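Local coordinates for protein aldehyde dehydrogenase (Bartonella henselae, PDB 3I44) that probably oxidises aldehydes to carboxylic acids with NAD+ or NADP+ as the electron acceptor, as other members of the aldehyde dehydrogenase family do, at residues G272-N277 with A305-L310; R293-N298 with P407-L412. The protein carries 1 engineered substitution. One frame throughout, in Å; residues are numbered along the deposited sequence.

Contact 1: G272-N277 with A305-L310; sequences GGKGAN and APTRML
R308 swings its CG opposite its own carbonyl carbon (chi1 -65°) and folds at chi3 (-65°), and this bend carries the guanidinium back to the carbonyl of K274. The grip is side-on: NE and NH2 of R308 both donate to K274 O, each at 2.8 Å, with the oxygen lying in the guanidinium plane. NH2 meets the oxygen almost end-on to the carbonyl, whereas NE comes in tilted from the carbonyl plane. Two bonds from one side of the guanidinium to one acceptor limit its rotation. The CB of A276 covers one face, 3.6 Å from R308 NH2. Beyond the segments, the carbonyls of L423 and A424 take further guanidinium N-H groups, and F400 adds a cation-pi contact.

The K274 chain bends at chi2 and crosses the T307 side chain at about a right angle, CE passing 3.5 Å from T307 OG1. Its ammonium goes on to the carbonyls of I399 and E402, while a water joins NZ to T307 O.

Along the backbones A276 pairs with R308 and N277 with M309, in parallel. R308 N donates to G275 O at 3.0 Å. N277 N donates to R308 O at 2.8 Å, and L310 N completes the set by donating to N277 O at 2.9 Å. A276 and R308 share one sheet face with their side chains, N277 and M309 the other. A water spans N277 ND2 and P306 O, and N277 OD1 is bonded by Q436. The segments run into strands 276-279 and 308-312, the two parallel strands of a beta-alpha-beta crossover with helix 287-296 between them, in the central sheet of the aldehyde dehydrogenase catalytic domain.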
ATOM      1  N   GLY A 272     -13.414  -9.458  -2.103  1.00 20.92           N
ATOM      2  CA  GLY A 272     -14.852  -9.620  -2.236  1.00 21.60           C
ATOM      3  C   GLY A 272     -15.658  -8.416  -1.786  1.00 21.30           C
ATOM      4  O   GLY A 272     -15.116  -7.378  -1.403  1.00 21.17           O
ATOM      5  N   GLY A 273     -16.974  -8.568  -1.867  1.00 21.46           N
ATOM      6  CA  GLY A 273     -17.882  -7.511  -1.472  1.00 21.13           C
ATOM      7  C   GLY A 273     -19.215  -8.016  -0.996  1.00 20.94           C
ATOM      8  O   GLY A 273     -19.584  -9.190  -1.200  1.00 20.78           O
ATOM      9  N   LYS A 274     -19.944  -7.122  -0.352  1.00 20.25           N
ATOM     10  CA  LYS A 274     -21.327  -7.393   0.031  1.00 20.76           C
ATOM     11  C   LYS A 274     -22.147  -6.107  -0.150  1.00 20.26           C
ATOM     12  O   LYS A 274     -22.712  -5.545   0.785  1.00 20.84           O
ATOM     13  CB  LYS A 274     -21.439  -7.969   1.443  1.00 20.48           C
ATOM     14  CG  LYS A 274     -22.844  -8.514   1.778  1.00 22.13           C
ATOM     15  CD  LYS A 274     -23.052  -9.978   1.330  1.00 22.80           C
ATOM     16  CE  LYS A 274     -24.551 -10.376   1.312  1.00 22.78           C
ATOM     17  NZ  LYS A 274     -24.779 -11.724   0.740  1.00 20.30           N
ATOM     18  N   GLY A 275     -22.214  -5.696  -1.408  1.00 20.39           N
ATOM     19  CA  GLY A 275     -22.795  -4.436  -1.797  1.00 20.62           C
ATOM     20  C   GLY A 275     -24.201  -4.216  -1.320  1.00 20.54           C
ATOM     21  O   GLY A 275     -25.056  -5.097  -1.445  1.00 20.72           O
ATOM     22  N   ALA A 276     -24.429  -3.044  -0.745  1.00 21.36           N
ATOM     23  CA  ALA A 276     -25.770  -2.580  -0.463  1.00 21.65           C
ATOM     24  C   ALA A 276     -26.313  -1.767  -1.660  1.00 22.32           C
ATOM     25  O   ALA A 276     -25.571  -1.007  -2.296  1.00 22.20           O
ATOM     26  CB  ALA A 276     -25.761  -1.757   0.757  1.00 21.64           C
ATOM     27  N   ASN A 277     -27.600  -1.968  -1.968  1.00 22.25           N
ATOM     28  CA  ASN A 277     -28.366  -1.200  -2.969  1.00 21.27           C
ATOM     29  C   ASN A 277     -29.533  -0.538  -2.245  1.00 22.21           C
ATOM     30  O   ASN A 277     -30.548  -1.209  -1.925  1.00 22.03           O
ATOM     31  CB  ASN A 277     -28.891  -2.117  -4.075  1.00 21.24           C
ATOM     32  CG  ASN A 277     -29.504  -1.345  -5.261  1.00 21.41           C
ATOM     33  OD1 ASN A 277     -29.554  -0.117  -5.256  1.00 20.54           O
ATOM     34  ND2 ASN A 277     -29.953  -2.084  -6.287  1.00 18.84           N
ATOM     35  N   ALA A 305     -21.392  -7.200  -6.849  1.00 21.39           N
ATOM     36  CA  ALA A 305     -22.836  -7.354  -7.114  1.00 21.95           C
ATOM     37  C   ALA A 305     -23.621  -6.749  -5.971  1.00 22.42           C
ATOM     38  O   ALA A 305     -23.185  -6.832  -4.814  1.00 24.16           O
ATOM     39  CB  ALA A 305     -23.242  -8.830  -7.296  1.00 22.24           C
ATOM     40  N   PRO A 306     -24.775  -6.132  -6.276  1.00 22.83           N
ATOM     41  CA  PRO A 306     -25.631  -5.524  -5.264  1.00 23.33           C
ATOM     42  C   PRO A 306     -26.525  -6.594  -4.607  1.00 24.07           C
ATOM     43  O   PRO A 306     -27.682  -6.812  -5.002  1.00 25.27           O
ATOM     44  CB  PRO A 306     -26.441  -4.508  -6.071  1.00 22.80           C
ATOM     45  CG  PRO A 306     -26.588  -5.146  -7.403  1.00 23.23           C
ATOM     46  CD  PRO A 306     -25.263  -5.844  -7.637  1.00 22.79           C
ATOM     47  N   THR A 307     -25.990  -7.222  -3.577  1.00 24.29           N
ATOM     48  CA  THR A 307     -26.600  -8.397  -2.975  1.00 23.43           C
ATOM     49  C   THR A 307     -27.464  -8.116  -1.744  1.00 23.81           C
ATOM     50  O   THR A 307     -28.217  -8.985  -1.332  1.00 24.10           O
ATOM     51  CB  THR A 307     -25.518  -9.469  -2.675  1.00 24.13           C
ATOM     52  OG1 THR A 307     -24.465  -8.914  -1.866  1.00 24.27           O
ATOM     53  CG2 THR A 307     -24.894  -9.954  -3.980  1.00 21.61           C
ATOM     54  N   ARG A 308     -27.380  -6.921  -1.172  1.00 23.69           N
ATOM     55  CA  ARG A 308     -28.252  -6.511  -0.067  1.00 23.70           C
ATOM     56  C   ARG A 308     -29.099  -5.343  -0.542  1.00 23.70           C
ATOM     57  O   ARG A 308     -28.598  -4.220  -0.717  1.00 24.04           O
ATOM     58  CB  ARG A 308     -27.468  -6.097   1.171  1.00 23.68           C
ATOM     59  CG  ARG A 308     -26.667  -7.239   1.809  1.00 23.50           C
ATOM     60  CD  ARG A 308     -25.896  -6.709   3.007  1.00 23.55           C
ATOM     61  NE  ARG A 308     -24.881  -5.724   2.608  1.00 22.12           N
ATOM     62  CZ  ARG A 308     -24.538  -4.641   3.303  1.00 21.47           C
ATOM     63  NH1 ARG A 308     -25.119  -4.353   4.457  1.00 22.80           N
ATOM     64  NH2 ARG A 308     -23.627  -3.801   2.808  1.00 23.67           N
ATOM     65  N   MET A 309     -30.378  -5.603  -0.784  1.00 23.16           N
ATOM     66  CA  MET A 309     -31.265  -4.555  -1.258  1.00 23.42           C
ATOM     67  C   MET A 309     -31.994  -3.971  -0.068  1.00 23.60           C
ATOM     68  O   MET A 309     -32.805  -4.668   0.576  1.00 24.57           O
ATOM     69  CB  MET A 309     -32.227  -5.104  -2.294  1.00 23.64           C
ATOM     70  CG  MET A 309     -33.084  -4.024  -2.997  1.00 24.83           C
ATOM     71  SD  MET A 309     -34.258  -4.700  -4.227  1.00 26.71           S
ATOM     72  CE  MET A 309     -33.256  -4.975  -5.671  1.00 21.40           C
ATOM     73  N   LEU A 310     -31.713  -2.696   0.223  1.00 22.98           N
ATOM     74  CA  LEU A 310     -32.285  -1.999   1.375  1.00 22.71           C
ATOM     75  C   LEU A 310     -33.343  -1.058   0.821  1.00 23.06           C
ATOM     76  O   LEU A 310     -33.024  -0.135   0.074  1.00 22.06           O
ATOM     77  CB  LEU A 310     -31.202  -1.257   2.178  1.00 22.75           C
ATOM     78  CG  LEU A 310     -29.831  -1.964   2.373  1.00 22.31           C
ATOM     79  CD1 LEU A 310     -28.876  -1.076   3.134  1.00 21.18           C
ATOM     80  CD2 LEU A 310     -29.954  -3.316   3.089  1.00 23.90           C
TER
HETATM   81  O   HOH W   1     -21.843 -10.062  -2.324  1.00 22.09           O
HETATM   82  O   HOH W   2     -27.669 -11.747  -0.441  1.00 25.59           O
HETATM   83  O   HOH W   3     -20.938  -6.915  -3.699  1.00 22.52           O
HETATM   84  O   HOH W   4     -29.842  -5.135  -5.975  1.00 21.51           O

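Contact 2: R293-N298 with P407-L412; sequences RHCFYN and PVLSLL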
ATOM      1  N   ARG A 293     -32.044  -7.776 -11.437  1.00 23.68           N
ATOM      2  CA  ARG A 293     -31.276  -8.264 -12.566  1.00 24.31           C
ATOM      3  C   ARG A 293     -29.768  -8.198 -12.352  1.00 23.85           C
ATOM      4  O   ARG A 293     -29.027  -9.126 -12.758  1.00 23.50           O
ATOM      5  CB  ARG A 293     -31.627  -7.480 -13.842  1.00 24.85           C
ATOM      6  CG  ARG A 293     -32.976  -7.835 -14.441  1.00 28.96           C
ATOM      7  CD  ARG A 293     -33.301  -6.972 -15.672  1.00 33.46           C
ATOM      8  NE  ARG A 293     -34.532  -7.441 -16.297  1.00 38.23           N
ATOM      9  CZ  ARG A 293     -35.672  -6.745 -16.432  1.00 44.51           C
ATOM     10  NH1 ARG A 293     -35.798  -5.474 -16.013  1.00 46.26           N
ATOM     11  NH2 ARG A 293     -36.714  -7.343 -17.013  1.00 46.28           N
ATOM     12  N   HIS A 294     -29.299  -7.107 -11.744  1.00 23.57           N
ATOM     13  CA  HIS A 294     -27.848  -6.920 -11.535  1.00 22.93           C
ATOM     14  C   HIS A 294     -27.344  -8.025 -10.544  1.00 22.54           C
ATOM     15  O   HIS A 294     -26.262  -8.601 -10.732  1.00 21.86           O
ATOM     16  CB  HIS A 294     -27.547  -5.497 -10.982  1.00 22.47           C
ATOM     17  CG  HIS A 294     -26.097  -5.129 -11.003  1.00 21.83           C
ATOM     18  ND1 HIS A 294     -25.644  -3.859 -10.704  1.00 22.33           N
ATOM     19  CD2 HIS A 294     -24.993  -5.862 -11.291  1.00 20.70           C
ATOM     20  CE1 HIS A 294     -24.327  -3.826 -10.830  1.00 23.28           C
ATOM     21  NE2 HIS A 294     -23.907  -5.032 -11.173  1.00 22.17           N
ATOM     22  N   CYS A 295     -28.140  -8.315  -9.506  1.00 22.60           N
ATOM     23  CA  CYS A 295     -27.803  -9.360  -8.548  1.00 22.62           C
ATOM     24  C   CYS A 295     -27.581 -10.745  -9.189  1.00 22.97           C
ATOM     25  O   CYS A 295     -26.666 -11.466  -8.800  1.00 23.25           O
ATOM     26  CB  CYS A 295     -28.864  -9.461  -7.443  1.00 22.68           C
ATOM     27  SG  CYS A 295     -28.320 -10.477  -6.003  1.00 24.45           S
ATOM     28  N   PHE A 296     -28.393 -11.112 -10.176  1.00 22.81           N
ATOM     29  CA  PHE A 296     -28.296 -12.438 -10.772  1.00 22.81           C
ATOM     30  C   PHE A 296     -27.320 -12.524 -11.941  1.00 22.74           C
ATOM     31  O   PHE A 296     -26.970 -13.630 -12.382  1.00 22.76           O
ATOM     32  CB  PHE A 296     -29.672 -12.931 -11.238  1.00 22.95           C
ATOM     33  CG  PHE A 296     -30.730 -12.996 -10.119  1.00 23.02           C
ATOM     34  CD1 PHE A 296     -30.375 -13.291  -8.798  1.00 23.77           C
ATOM     35  CD2 PHE A 296     -32.069 -12.757 -10.412  1.00 22.38           C
ATOM     36  CE1 PHE A 296     -31.356 -13.334  -7.776  1.00 24.39           C
ATOM     37  CE2 PHE A 296     -33.067 -12.837  -9.405  1.00 23.65           C
ATOM     38  CZ  PHE A 296     -32.700 -13.093  -8.088  1.00 23.25           C
ATOM     39  N   TYR A 297     -26.895 -11.377 -12.454  1.00 21.64           N
ATOM     40  CA  TYR A 297     -25.993 -11.341 -13.597  1.00 21.77           C
ATOM     41  C   TYR A 297     -24.718 -12.112 -13.276  1.00 21.00           C
ATOM     42  O   TYR A 297     -24.181 -12.041 -12.148  1.00 22.06           O
ATOM     43  CB  TYR A 297     -25.671  -9.881 -13.959  1.00 21.61           C
ATOM     44  CG  TYR A 297     -24.973  -9.689 -15.280  1.00 22.21           C
ATOM     45  CD1 TYR A 297     -25.586 -10.019 -16.468  1.00 25.85           C
ATOM     46  CD2 TYR A 297     -23.703  -9.155 -15.331  1.00 24.25           C
ATOM     47  CE1 TYR A 297     -24.926  -9.833 -17.705  1.00 28.01           C
ATOM     48  CE2 TYR A 297     -23.042  -8.963 -16.519  1.00 26.90           C
ATOM     49  CZ  TYR A 297     -23.657  -9.276 -17.711  1.00 28.21           C
ATOM     50  OH  TYR A 297     -22.961  -9.053 -18.893  1.00 31.83           O
ATOM     51  N   ASN A 298     -24.218 -12.831 -14.263  1.00 21.20           N
ATOM     52  CA  ASN A 298     -23.073 -13.750 -14.066  1.00 20.91           C
ATOM     53  C   ASN A 298     -23.339 -14.731 -12.907  1.00 21.17           C
ATOM     54  O   ASN A 298     -22.408 -15.172 -12.216  1.00 22.21           O
ATOM     55  CB  ASN A 298     -21.792 -12.955 -13.800  1.00 20.77           C
ATOM     56  CG  ASN A 298     -20.530 -13.703 -14.205  1.00 20.24           C
ATOM     57  OD1 ASN A 298     -20.503 -14.427 -15.219  1.00 19.87           O
ATOM     58  ND2 ASN A 298     -19.464 -13.502 -13.438  1.00 18.21           N
ATOM     59  N   PRO A 407     -26.798 -16.669  -7.352  1.00 24.36           N
ATOM     60  CA  PRO A 407     -27.916 -15.784  -7.655  1.00 24.02           C
ATOM     61  C   PRO A 407     -28.885 -15.686  -6.512  1.00 24.04           C
ATOM     62  O   PRO A 407     -30.001 -16.198  -6.600  1.00 24.37           O
ATOM     63  CB  PRO A 407     -28.531 -16.440  -8.877  1.00 24.21           C
ATOM     64  CG  PRO A 407     -28.293 -17.902  -8.637  1.00 24.61           C
ATOM     65  CD  PRO A 407     -26.885 -17.923  -8.131  1.00 24.70           C
ATOM     66  N   VAL A 408     -28.446 -15.012  -5.449  1.00 23.45           N
ATOM     67  CA  VAL A 408     -29.153 -14.970  -4.205  1.00 23.08           C
ATOM     68  C   VAL A 408     -29.238 -13.528  -3.670  1.00 23.21           C
ATOM     69  O   VAL A 408     -28.245 -12.915  -3.304  1.00 23.91           O
ATOM     70  CB  VAL A 408     -28.476 -15.896  -3.181  1.00 23.24           C
ATOM     71  CG1 VAL A 408     -29.192 -15.819  -1.817  1.00 22.37           C
ATOM     72  CG2 VAL A 408     -28.450 -17.332  -3.736  1.00 20.78           C
ATOM     73  N   LEU A 409     -30.445 -12.993  -3.627  1.00 23.36           N
ATOM     74  CA  LEU A 409     -30.668 -11.621  -3.193  1.00 23.65           C
ATOM     75  C   LEU A 409     -31.276 -11.597  -1.806  1.00 24.87           C
ATOM     76  O   LEU A 409     -32.161 -12.401  -1.521  1.00 25.71           O
ATOM     77  CB  LEU A 409     -31.622 -10.960  -4.180  1.00 23.95           C
ATOM     78  CG  LEU A 409     -32.084  -9.544  -3.880  1.00 23.22           C
ATOM     79  CD1 LEU A 409     -30.897  -8.591  -3.938  1.00 23.67           C
ATOM     80  CD2 LEU A 409     -33.150  -9.102  -4.879  1.00 23.80           C
ATOM     81  N   SER A 410     -30.818 -10.664  -0.962  1.00 25.27           N
ATOM     82  CA  SER A 410     -31.405 -10.414   0.342  1.00 26.31           C
ATOM     83  C   SER A 410     -32.093  -9.036   0.415  1.00 26.43           C
ATOM     84  O   SER A 410     -31.437  -8.020   0.176  1.00 27.57           O
ATOM     85  CB  SER A 410     -30.306 -10.513   1.413  1.00 25.95           C
ATOM     86  OG  SER A 410     -29.746 -11.814   1.461  1.00 25.99           O
ATOM     87  N   LEU A 411     -33.394  -9.003   0.740  1.00 26.55           N
ATOM     88  CA  LEU A 411     -34.158  -7.746   0.920  1.00 26.40           C
ATOM     89  C   LEU A 411     -34.466  -7.509   2.369  1.00 26.75           C
ATOM     90  O   LEU A 411     -34.789  -8.458   3.117  1.00 27.37           O
ATOM     91  CB  LEU A 411     -35.520  -7.780   0.197  1.00 26.40           C
ATOM     92  CG  LEU A 411     -35.626  -7.431  -1.273  1.00 28.35           C
ATOM     93  CD1 LEU A 411     -34.696  -8.345  -2.028  1.00 30.67           C
ATOM     94  CD2 LEU A 411     -37.081  -7.571  -1.771  1.00 30.38           C
ATOM     95  N   LEU A 412     -34.426  -6.243   2.748  1.00 26.72           N
ATOM     96  CA  LEU A 412     -34.915  -5.792   4.034  1.00 27.19           C
ATOM     97  C   LEU A 412     -35.303  -4.309   3.929  1.00 27.66           C
ATOM     98  O   LEU A 412     -34.825  -3.607   3.042  1.00 27.40           O
ATOM     99  CB  LEU A 412     -33.865  -5.988   5.108  1.00 27.43           C
ATOM    100  CG  LEU A 412     -32.442  -5.503   4.835  1.00 27.61           C
ATOM    101  CD1 LEU A 412     -31.803  -5.217   6.165  1.00 27.60           C
ATOM    102  CD2 LEU A 412     -31.578  -6.538   4.006  1.00 27.21           C
TER
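F296 and P407 set their side chains at about a right angle, where the last turn of helix 287-296 lies against the start of strand 408-414 in a helix-on-sheet layer of an alpha/beta fold. Two ring atoms of F296, CD1 and CE1, do the touching. CD1 of F296 meets the pyrrolidine at P407 CB, 3.7 Å away. The next ring atom, CE1, reaches the backbone, 3.4 Å from P407 O, and the amide nitrogens of V408 and L409 lie at the ring edge, near its plane. No hydrogen bond links the two segments; the ring meets the strand by van der Waals contact.

C295 works beside it from the same turn. With SG anti to the backbone N (chi1 -167°), the thiol reaches the strand, where the CB of L409 is directed toward the helix and its CD1 meets the sulfur. The CB of V408 is turned away, while its carbonyl faces C295. Outside the segments, A327 of helix 316-329 also touches F296, and M309 of the adjoining strand touches L409. C295 SG touches both strand residues, 3.8 Å from L409 CD1 and 3.6 Å from V408 O.

How the contacts relate
From the N terminus the segments come in the order 272-277, 293-298, 305-310, 407-412, so the contacts cross: each begins before the other has closed. Contact 1 closes a loop of 27 residues that holds helix 287-296; contact 2 starts on that helix and closes a much longer loop of 108 residues, which includes strand 308-312. Their centres are about 8 Å apart. Strand 308-312 lies between 276-279 and 408-414 in the sheet, and M309 N meets S410 O at 2.8 Å in a probable hydrogen bond. Together the two contacts tie three neighbouring parallel strands to one helix, with H294 also packing on P306.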